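Local coordinates for protein nodulation fucosyltransferase NodZ (Bradyrhizobium sp., PDB 3SIW) that belongs to the nodulation fucosyltransferases, enzymes of the GT-B glycosyltransferase clan, and carries a bound GDP, at residues A[163-168]-A[216-221]. Residues are numbered along the deposited sequence; the frame is centred on the assembly and turned at random.
Sequences EEHFSG and PVKVFL
Lys218 reaches from strand 217-223 to the end of helix 152-166 and meets His165 twice, both times weakly. Its NZ donates to the ring nitrogen ND1 of His165 at 3.3 Å. It also donates to the backbone O of His165 at 3.5 Å. NZ approaches the imidazole at its edge, in the ring plane. The lysine chain is bent at CG-CD (chi3 48°), and this kink helps bring NZ within range of both acceptors. Phe240 stacks on the His165 ring and makes a cation-pi contact with Lys218.

The aromatic contact lies deeper, where both rings are buried. Phe166 turns its edge to the face of Phe220 in a T-shaped pair. The ring centroids are 5.4 Å apart and the planes meet at 66°. CZ of Phe166 sits over the rim of the Phe220 face, 3.8 Å from CD2 of Phe220. With CG anti to the backbone N (chi1 174°), the Phe220 side chain projects toward Phe166 and offers it a face. Ile171 and Leu273 touch both phenylalanines.

At the outer end, Pro216 CD rests 3.5 Å from the backbone O of Gly168.

The contact packs the C-terminal end of helix 152-166 against strand 217-223, a parallel neighbour of strand 170-176. Helix packing on a largely parallel sheet in this way is characteristic of the Rossmann-like domains of GT-B glycosyltransferases.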
loop_
_atom_site.group_PDB
_atom_site.type_symbol
_atom_site.label_atom_id
_atom_site.label_comp_id
_atom_site.label_asym_id
_atom_site.label_seq_id
_atom_site.Cartn_x
_atom_site.Cartn_y
_atom_site.Cartn_z
ATOM N N GLU A 163 16.947 -2.781 -14.711
ATOM C CA GLU A 163 17.993 -3.106 -15.664
ATOM C C GLU A 163 19.326 -3.499 -14.983
ATOM O O GLU A 163 20.016 -4.391 -15.418
ATOM C CB GLU A 163 18.183 -1.958 -16.678
ATOM C CG GLU A 163 19.395 -2.013 -17.523
ATOM C CD GLU A 163 19.503 -3.268 -18.352
ATOM O OE1 GLU A 163 18.463 -3.957 -18.527
ATOM O OE2 GLU A 163 20.621 -3.529 -18.853
ATOM N N GLU A 164 19.631 -2.823 -13.897
ATOM C CA GLU A 164 20.924 -2.946 -13.211
ATOM C C GLU A 164 21.019 -4.216 -12.406
ATOM O O GLU A 164 22.061 -4.782 -12.338
ATOM C CB GLU A 164 21.171 -1.704 -12.310
ATOM C CG GLU A 164 21.638 -0.486 -13.102
ATOM C CD GLU A 164 21.243 0.856 -12.487
ATOM O OE1 GLU A 164 20.722 0.918 -11.341
ATOM O OE2 GLU A 164 21.452 1.863 -13.185
ATOM N N HIS A 165 19.926 -4.664 -11.820
ATOM C CA HIS A 165 19.960 -5.747 -10.836
ATOM C C HIS A 165 19.058 -6.946 -11.141
ATOM O O HIS A 165 19.455 -8.061 -10.863
ATOM C CB HIS A 165 19.589 -5.198 -9.459
ATOM C CG HIS A 165 20.519 -4.136 -8.986
ATOM N ND1 HIS A 165 21.829 -4.396 -8.631
ATOM C CD2 HIS A 165 20.327 -2.814 -8.786
ATOM C CE1 HIS A 165 22.421 -3.263 -8.292
ATOM N NE2 HIS A 165 21.530 -2.284 -8.392
ATOM N N PHE A 166 17.881 -6.717 -11.702
ATOM C CA PHE A 166 16.860 -7.734 -11.837
ATOM C C PHE A 166 16.957 -8.465 -13.122
ATOM O O PHE A 166 16.926 -9.707 -13.143
ATOM C CB PHE A 166 15.449 -7.138 -11.745
ATOM C CG PHE A 166 15.034 -6.727 -10.346
ATOM C CD1 PHE A 166 15.687 -5.730 -9.698
ATOM C CD2 PHE A 166 13.991 -7.350 -9.706
ATOM C CE1 PHE A 166 15.331 -5.335 -8.429
ATOM C CE2 PHE A 166 13.658 -6.966 -8.430
ATOM C CZ PHE A 166 14.319 -5.963 -7.811
ATOM N N SER A 167 17.097 -7.698 -14.217
ATOM C CA SER A 167 17.217 -8.265 -15.528
ATOM C C SER A 167 18.262 -9.394 -15.665
ATOM O O SER A 167 19.430 -9.279 -15.256
ATOM C CB SER A 167 17.536 -7.150 -16.527
ATOM O OG SER A 167 17.367 -7.680 -17.815
ATOM N N GLY A 168 17.824 -10.500 -16.260
ATOM C CA GLY A 168 18.661 -11.677 -16.390
ATOM C C GLY A 168 18.852 -12.539 -15.147
ATOM O O GLY A 168 19.613 -13.493 -15.190
ATOM N N PRO A 216 20.144 -17.012 -12.712
ATOM C CA PRO A 216 20.974 -16.877 -11.493
ATOM C C PRO A 216 20.356 -15.980 -10.423
ATOM O O PRO A 216 19.750 -14.967 -10.728
ATOM C CB PRO A 216 22.300 -16.300 -12.006
ATOM C CG PRO A 216 22.261 -16.529 -13.535
ATOM C CD PRO A 216 20.830 -16.525 -13.929
ATOM N N VAL A 217 20.499 -16.395 -9.176
ATOM C CA VAL A 217 19.761 -15.829 -8.062
ATOM C C VAL A 217 20.492 -14.629 -7.413
ATOM O O VAL A 217 21.701 -14.684 -7.179
ATOM C CB VAL A 217 19.559 -16.916 -6.971
ATOM C CG1 VAL A 217 19.036 -16.304 -5.711
ATOM C CG2 VAL A 217 18.644 -18.013 -7.490
ATOM N N LYS A 218 19.760 -13.550 -7.130
ATOM C CA LYS A 218 20.257 -12.479 -6.278
ATOM C C LYS A 218 19.219 -12.243 -5.185
ATOM O O LYS A 218 18.048 -12.645 -5.318
ATOM C CB LYS A 218 20.587 -11.201 -7.060
ATOM C CG LYS A 218 21.681 -11.381 -8.132
ATOM C CD LYS A 218 21.899 -10.121 -9.041
ATOM C CE LYS A 218 22.040 -8.782 -8.265
ATOM N NZ LYS A 218 22.456 -7.599 -9.130
ATOM N N VAL A 219 19.649 -11.617 -4.100
ATOM C CA VAL A 219 18.760 -11.248 -3.022
ATOM C C VAL A 219 18.563 -9.730 -2.970
ATOM O O VAL A 219 19.507 -8.973 -2.759
ATOM C CB VAL A 219 19.264 -11.822 -1.644
ATOM C CG1 VAL A 219 18.387 -11.359 -0.503
ATOM C CG2 VAL A 219 19.344 -13.370 -1.708
ATOM N N PHE A 220 17.312 -9.297 -3.103
ATOM C CA PHE A 220 16.934 -7.879 -2.973
ATOM C C PHE A 220 16.368 -7.631 -1.567
ATOM O O PHE A 220 15.333 -8.192 -1.216
ATOM C CB PHE A 220 15.895 -7.571 -4.047
ATOM C CG PHE A 220 15.308 -6.208 -3.963
ATOM C CD1 PHE A 220 16.101 -5.122 -3.851
ATOM C CD2 PHE A 220 13.974 -6.029 -3.996
ATOM C CE1 PHE A 220 15.590 -3.845 -3.798
ATOM C CE2 PHE A 220 13.451 -4.754 -3.943
ATOM C CZ PHE A 220 14.259 -3.669 -3.818
ATOM N N LEU A 221 17.058 -6.837 -0.752
ATOM C CA LEU A 221 16.600 -6.507 0.567
ATOM C C LEU A 221 15.957 -5.124 0.649
ATOM O O LEU A 221 16.553 -4.107 0.220
ATOM C CB LEU A 221 17.789 -6.526 1.501
ATOM C CG LEU A 221 17.560 -6.306 2.976
ATOM C CD1 LEU A 221 16.590 -7.364 3.505
ATOM C CD2 LEU A 221 18.919 -6.424 3.681
#